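PDB 3G5W: multicopper oxidase type 1 from Nitrosomonas europaea, which probably couples the oxidation of substrates at a blue copper site to oxygen reduction at a copper cluster, as in laccases. Local coordinates for residues A[99-104]-A[191-196]; A[118-123]-A[140-145]. One frame throughout, in Å; residues are numbered along the deposited sequence.

Overall arrangement
Following the chain from the N terminus, strand 98-103 supplies the first half of interaction 1, and strand 118-124, its antiparallel neighbour in the sheet, supplies the first half of interaction 2. The chain then passes to the second cupredoxin-like domain, whose strand 137-146 closes the shorter loop (interaction 2) by packing on 118-123. Strand 187-194, lying parallel beside 137-146, closes the longer loop as 191-196 meets 99-104. Interaction 2 is therefore nested inside interaction 1. The two contacts touch, with their centres about 4 Å apart, through probable backbone hydrogen bonds M100 N to L121 O and L143 N to I193 O. Together they pack one sheet from each domain face to face.

Interaction 1 of 2, residues A[99-104]-A[191-196]; sequences TMWYHC and RLIGAG. With CU (copper (II) ion), chain G; C2O (Cu-O-Cu linkage), chain K.
The hydroxyl OG1 of T99 is gripped by two partners: R191 NH1 donates to it at 2.9 Å, with a bent angle of 141° and the oxygen tilted out of the guanidinium plane, and D237 OD2 forms a second hydrogen bond. R191 is itself held through NE by a salt bridge to D138, so the buried polar corner is held by residues of neighbouring strands, D138 on 137-146 and D237 on 235-241. The methyl of T99 turns the other way, and CG2 rests 3.9 Å from I193 CG1. Farther along, I193 CG2 sits over the five-membered ring of W101, 3.8 Å from its centroid, a CH-pi contact. W101 has its CG between the backbone N and the carbonyl carbon (chi1 65°), which swings the indole toward 191-196, where CZ3 meets A195 CB at 3.8 Å. On the opposite face of the indole lies H103 CD2, near the rim. These strands belong to two cupredoxin-like domains, and W101 is packed between their interface and the copper cluster, with CZ2 3.6 Å from CU3 of the Cu-O-Cu group. With an alanine here, I193 CG2 would probably lose its ring face and a gap would open between A195 and the imidazole of H103. H103 NE2 binds CU3 at 2.1 Å, a copper shared with H61 and with H253 of the second subunit, while ND1 donates almost straight (172°) to C104 O at 2.8 Å, so that this bond and the copper together set the rotation of the ring. Next in sequence, C104 SG binds the blue copper at 2.1 Å, alongside H56 and H111.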
loop_
_atom_site.group_PDB
_atom_site.type_symbol
_atom_site.label_atom_id
_atom_site.label_comp_id
_atom_site.label_asym_id
_atom_site.label_seq_id
_atom_site.Cartn_x
_atom_site.Cartn_y
_atom_site.Cartn_z
ATOM N N THR A 99 -3.787 2.303 -20.416
ATOM C CA THR A 99 -4.808 2.892 -19.565
ATOM C C THR A 99 -4.211 4.116 -18.892
ATOM O O THR A 99 -3.404 4.010 -17.950
ATOM C CB THR A 99 -5.287 1.915 -18.478
ATOM O OG1 THR A 99 -5.803 0.726 -19.091
ATOM C CG2 THR A 99 -6.376 2.563 -17.616
ATOM N N MET A 100 -4.595 5.278 -19.397
ATOM C CA MET A 100 -4.166 6.535 -18.802
ATOM C C MET A 100 -5.404 7.260 -18.270
ATOM O O MET A 100 -6.525 6.758 -18.377
ATOM C CB MET A 100 -3.396 7.387 -19.818
ATOM C CG MET A 100 -2.373 6.615 -20.673
ATOM S SD MET A 100 -1.140 5.680 -19.733
ATOM C CE MET A 100 -0.030 5.187 -21.050
ATOM N N TRP A 101 -5.204 8.432 -17.685
ATOM C CA TRP A 101 -6.331 9.220 -17.214
ATOM C C TRP A 101 -5.988 10.693 -17.177
ATOM O O TRP A 101 -4.834 11.079 -17.395
ATOM C CB TRP A 101 -6.859 8.704 -15.860
ATOM C CG TRP A 101 -5.924 8.821 -14.683
ATOM C CD1 TRP A 101 -4.646 8.355 -14.597
ATOM C CD2 TRP A 101 -6.224 9.401 -13.402
ATOM N NE1 TRP A 101 -4.127 8.618 -13.352
ATOM C CE2 TRP A 101 -5.070 9.260 -12.599
ATOM C CE3 TRP A 101 -7.355 10.020 -12.857
ATOM C CZ2 TRP A 101 -5.008 9.728 -11.278
ATOM C CZ3 TRP A 101 -7.298 10.485 -11.541
ATOM C CH2 TRP A 101 -6.129 10.332 -10.767
ATOM N N TYR A 102 -7.005 11.514 -16.948
ATOM C CA TYR A 102 -6.800 12.938 -16.860
ATOM C C TYR A 102 -7.554 13.507 -15.685
ATOM O O TYR A 102 -8.601 12.999 -15.291
ATOM C CB TYR A 102 -7.147 13.651 -18.168
ATOM C CG TYR A 102 -8.588 13.585 -18.633
ATOM C CD1 TYR A 102 -9.055 12.500 -19.372
ATOM C CD2 TYR A 102 -9.465 14.651 -18.399
ATOM C CE1 TYR A 102 -10.366 12.452 -19.829
ATOM C CE2 TYR A 102 -10.782 14.615 -18.848
ATOM C CZ TYR A 102 -11.225 13.513 -19.569
ATOM O OH TYR A 102 -12.524 13.483 -20.040
ATOM N N HIS A 103 -6.982 14.549 -15.108
ATOM C CA HIS A 103 -7.557 15.175 -13.937
ATOM C C HIS A 103 -7.037 16.589 -13.777
ATOM O O HIS A 103 -6.014 16.965 -14.362
ATOM C CB HIS A 103 -7.281 14.339 -12.667
ATOM C CG HIS A 103 -5.828 14.097 -12.381
ATOM N ND1 HIS A 103 -5.034 15.011 -11.724
ATOM C CD2 HIS A 103 -5.042 13.016 -12.607
ATOM C CE1 HIS A 103 -3.816 14.518 -11.581
ATOM N NE2 HIS A 103 -3.795 13.309 -12.111
ATOM N N CYS A 104 -7.748 17.372 -12.980
ATOM C CA CYS A 104 -7.290 18.704 -12.634
ATOM C C CYS A 104 -6.034 18.585 -11.781
ATOM O O CYS A 104 -5.872 17.598 -11.068
ATOM C CB CYS A 104 -8.369 19.429 -11.846
ATOM S SG CYS A 104 -7.999 21.169 -11.617
ATOM N N ARG A 191 -9.845 -2.264 -16.327
ATOM C CA ARG A 191 -8.860 -1.192 -16.250
ATOM C C ARG A 191 -9.102 -0.418 -14.950
ATOM O O ARG A 191 -10.010 0.415 -14.869
ATOM C CB ARG A 191 -8.954 -0.296 -17.490
ATOM C CG ARG A 191 -8.773 -1.051 -18.823
ATOM C CD ARG A 191 -8.929 -0.109 -20.016
ATOM N NE ARG A 191 -8.759 -0.783 -21.310
ATOM C CZ ARG A 191 -7.712 -0.627 -22.115
ATOM N NH1 ARG A 191 -6.700 0.168 -21.775
ATOM N NH2 ARG A 191 -7.677 -1.271 -23.280
ATOM N N LEU A 192 -8.313 -0.736 -13.922
ATOM C CA LEU A 192 -8.488 -0.141 -12.600
ATOM C C LEU A 192 -7.664 1.131 -12.515
ATOM O O LEU A 192 -6.473 1.122 -12.818
ATOM C CB LEU A 192 -8.045 -1.119 -11.495
ATOM C CG LEU A 192 -8.596 -2.553 -11.497
ATOM C CD1 LEU A 192 -8.011 -3.347 -10.329
ATOM C CD2 LEU A 192 -10.124 -2.572 -11.464
ATOM N N ILE A 193 -8.303 2.225 -12.109
ATOM C CA ILE A 193 -7.625 3.513 -11.983
ATOM C C ILE A 193 -7.780 4.028 -10.555
ATOM O O ILE A 193 -8.895 4.156 -10.054
ATOM C CB ILE A 193 -8.139 4.556 -13.026
ATOM C CG1 ILE A 193 -8.072 3.970 -14.454
ATOM C CG2 ILE A 193 -7.318 5.856 -12.925
ATOM C CD1 ILE A 193 -8.744 4.816 -15.545
ATOM N N GLY A 194 -6.648 4.275 -9.898
ATOM C CA GLY A 194 -6.633 4.783 -8.529
ATOM C C GLY A 194 -6.798 6.292 -8.523
ATOM O O GLY A 194 -5.825 7.036 -8.414
ATOM N N ALA A 195 -8.041 6.737 -8.657
ATOM C CA ALA A 195 -8.349 8.163 -8.724
ATOM C C ALA A 195 -8.421 8.791 -7.334
ATOM O O ALA A 195 -8.399 10.023 -7.200
ATOM C CB ALA A 195 -9.654 8.384 -9.494
ATOM N N GLY A 196 -8.464 7.945 -6.306
ATOM C CA GLY A 196 -8.696 8.388 -4.937
ATOM C C GLY A 196 -7.463 8.625 -4.095
ATOM O O GLY A 196 -6.330 8.534 -4.580
HETATM CU CU CU G . -9.618 21.994 -10.476
HETATM CU CU2 C2O K . 1.241 15.471 -10.963
HETATM CU CU3 C2O K . -2.263 11.969 -11.835
HETATM O O1 C2O K . -0.272 14.211 -11.141
#

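Interaction 2 of 2, residues A[118-123]-A[140-145]; sequences WGPLIV and ILMLSD
M142 fills a hollow walled by the indole of W118, the backbone of G119 and the ring of P120. Its side chain runs past the indole in the opposite direction, SD lying 5.0 Å from the centroid of the six-membered ring in an oblique Met-aromatic contact. The chain is extended as far as SD and then bends (chi3 76°), which carries the terminal methyl onto the glycine, CE standing 3.7 Å from G119 C. The same CE also touches W118 CE3 at 3.8 Å, and on the other side of the hollow SD meets P120 CD at 4.0 Å, the proline ring crossing the thioether at about a right angle. A second bump, the CD1 methyl of I140, enters the dip between P120 and I122. It lies 3.8 Å from P120 CB and equally far from I122 CG1, the two isoleucines meeting tip to tip. Alternate residues of each strand thus face the partner, W118, P120 and I122 against I140, M142 and S144, in the face-to-face packing of two beta sheets, one from each cupredoxin-like domain. The strands run at 146° to one another with axes 8.5 Å apart, too far for backbone pairing, so the interface is built mainly by side chains. L35 covers P120, I122 and I140, and I193 flanks both I140 and M142. At the far end the indole passes beside S144, whose OG comes within 3.0 Å of W118 CZ2, a tight approach oblique to the ring. Meanwhile W118 NE1 makes a weak hydrogen bond to V112 O, in the helix that follows the copper-binding cysteine.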
loop_
_atom_site.group_PDB
_atom_site.type_symbol
_atom_site.label_atom_id
_atom_site.label_comp_id
_atom_site.label_asym_id
_atom_site.label_seq_id
_atom_site.Cartn_x
_atom_site.Cartn_y
_atom_site.Cartn_z
ATOM N N TRP A 118 -11.952 14.157 -12.987
ATOM C CA TRP A 118 -11.169 13.048 -13.537
ATOM C C TRP A 118 -11.974 12.207 -14.521
ATOM O O TRP A 118 -13.198 12.076 -14.414
ATOM C CB TRP A 118 -10.569 12.165 -12.416
ATOM C CG TRP A 118 -11.486 11.966 -11.225
ATOM C CD1 TRP A 118 -11.450 12.648 -10.035
ATOM C CD2 TRP A 118 -12.578 11.042 -11.123
ATOM N NE1 TRP A 118 -12.452 12.208 -9.208
ATOM C CE2 TRP A 118 -13.160 11.225 -9.848
ATOM C CE3 TRP A 118 -13.120 10.078 -11.984
ATOM C CZ2 TRP A 118 -14.258 10.474 -9.410
ATOM C CZ3 TRP A 118 -14.216 9.336 -11.551
ATOM C CH2 TRP A 118 -14.769 9.538 -10.270
ATOM N N GLY A 119 -11.268 11.640 -15.490
ATOM C CA GLY A 119 -11.869 10.762 -16.488
ATOM C C GLY A 119 -10.788 9.909 -17.108
ATOM O O GLY A 119 -9.601 10.134 -16.844
ATOM N N PRO A 120 -11.188 8.918 -17.921
ATOM C CA PRO A 120 -10.232 7.981 -18.509
ATOM C C PRO A 120 -9.692 8.391 -19.885
ATOM O O PRO A 120 -10.423 8.938 -20.719
ATOM C CB PRO A 120 -11.043 6.690 -18.603
ATOM C CG PRO A 120 -12.466 7.157 -18.842
ATOM C CD PRO A 120 -12.581 8.573 -18.273
ATOM N N LEU A 121 -8.411 8.121 -20.111
ATOM C CA LEU A 121 -7.797 8.365 -21.403
ATOM C C LEU A 121 -7.238 7.035 -21.886
ATOM O O LEU A 121 -6.202 6.569 -21.393
ATOM C CB LEU A 121 -6.705 9.431 -21.278
ATOM C CG LEU A 121 -5.700 9.693 -22.406
ATOM C CD1 LEU A 121 -6.407 10.071 -23.697
ATOM C CD2 LEU A 121 -4.723 10.786 -21.981
ATOM N N ILE A 122 -7.953 6.401 -22.810
ATOM C CA ILE A 122 -7.543 5.078 -23.288
ATOM C C ILE A 122 -6.826 5.200 -24.626
ATOM O O ILE A 122 -7.418 5.605 -25.629
ATOM C CB ILE A 122 -8.723 4.074 -23.386
ATOM C CG1 ILE A 122 -9.489 3.972 -22.057
ATOM C CG2 ILE A 122 -8.228 2.697 -23.861
ATOM C CD1 ILE A 122 -8.636 3.672 -20.826
ATOM N N VAL A 123 -5.541 4.870 -24.619
ATOM C CA VAL A 123 -4.724 4.948 -25.817
ATOM C C VAL A 123 -4.481 3.531 -26.330
ATOM O O VAL A 123 -3.784 2.737 -25.686
ATOM C CB VAL A 123 -3.374 5.665 -25.549
ATOM C CG1 VAL A 123 -2.590 5.838 -26.840
ATOM C CG2 VAL A 123 -3.603 7.017 -24.885
ATOM N N ILE A 140 -13.796 -0.003 -17.590
ATOM C CA ILE A 140 -13.035 1.015 -16.867
ATOM C C ILE A 140 -13.656 1.170 -15.481
ATOM O O ILE A 140 -14.858 1.429 -15.374
ATOM C CB ILE A 140 -13.046 2.378 -17.616
ATOM C CG1 ILE A 140 -12.327 2.246 -18.967
ATOM C CG2 ILE A 140 -12.419 3.492 -16.750
ATOM C CD1 ILE A 140 -12.546 3.410 -19.911
ATOM N N LEU A 141 -12.855 0.954 -14.437
ATOM C CA LEU A 141 -13.301 1.176 -13.052
ATOM C C LEU A 141 -12.409 2.209 -12.368
ATOM O O LEU A 141 -11.251 1.924 -12.030
ATOM C CB LEU A 141 -13.299 -0.111 -12.207
ATOM C CG LEU A 141 -13.645 -1.562 -12.592
ATOM C CD1 LEU A 141 -14.452 -2.205 -11.461
ATOM C CD2 LEU A 141 -14.324 -1.776 -13.929
ATOM N N MET A 142 -12.961 3.400 -12.155
ATOM C CA MET A 142 -12.239 4.477 -11.481
ATOM C C MET A 142 -12.646 4.532 -10.012
ATOM O O MET A 142 -13.822 4.691 -9.695
ATOM C CB MET A 142 -12.497 5.817 -12.182
ATOM C CG MET A 142 -12.156 5.779 -13.686
ATOM S SD MET A 142 -12.164 7.382 -14.515
ATOM C CE MET A 142 -10.614 8.058 -13.924
ATOM N N LEU A 143 -11.662 4.392 -9.128
ATOM C CA LEU A 143 -11.910 4.247 -7.695
ATOM C C LEU A 143 -11.670 5.564 -6.978
ATOM O O LEU A 143 -10.608 6.170 -7.135
ATOM C CB LEU A 143 -10.988 3.166 -7.110
ATOM C CG LEU A 143 -10.935 1.845 -7.893
ATOM C CD1 LEU A 143 -9.818 0.938 -7.375
ATOM C CD2 LEU A 143 -12.293 1.136 -7.856
ATOM N N SER A 144 -12.650 5.989 -6.183
ATOM C CA SER A 144 -12.596 7.282 -5.498
ATOM C C SER A 144 -13.058 7.187 -4.055
ATOM O O SER A 144 -13.885 6.336 -3.718
ATOM C CB SER A 144 -13.469 8.308 -6.219
ATOM O OG SER A 144 -12.916 8.650 -7.471
ATOM N N ASP A 145 -12.526 8.085 -3.224
ATOM C CA ASP A 145 -12.853 8.164 -1.796
ATOM C C ASP A 145 -13.341 9.583 -1.475
ATOM O O ASP A 145 -12.717 10.565 -1.887
ATOM C CB ASP A 145 -11.611 7.813 -0.974
ATOM C CG ASP A 145 -10.867 6.611 -1.545
ATOM O OD1 ASP A 145 -11.391 5.493 -1.431
ATOM O OD2 ASP A 145 -9.776 6.787 -2.126
#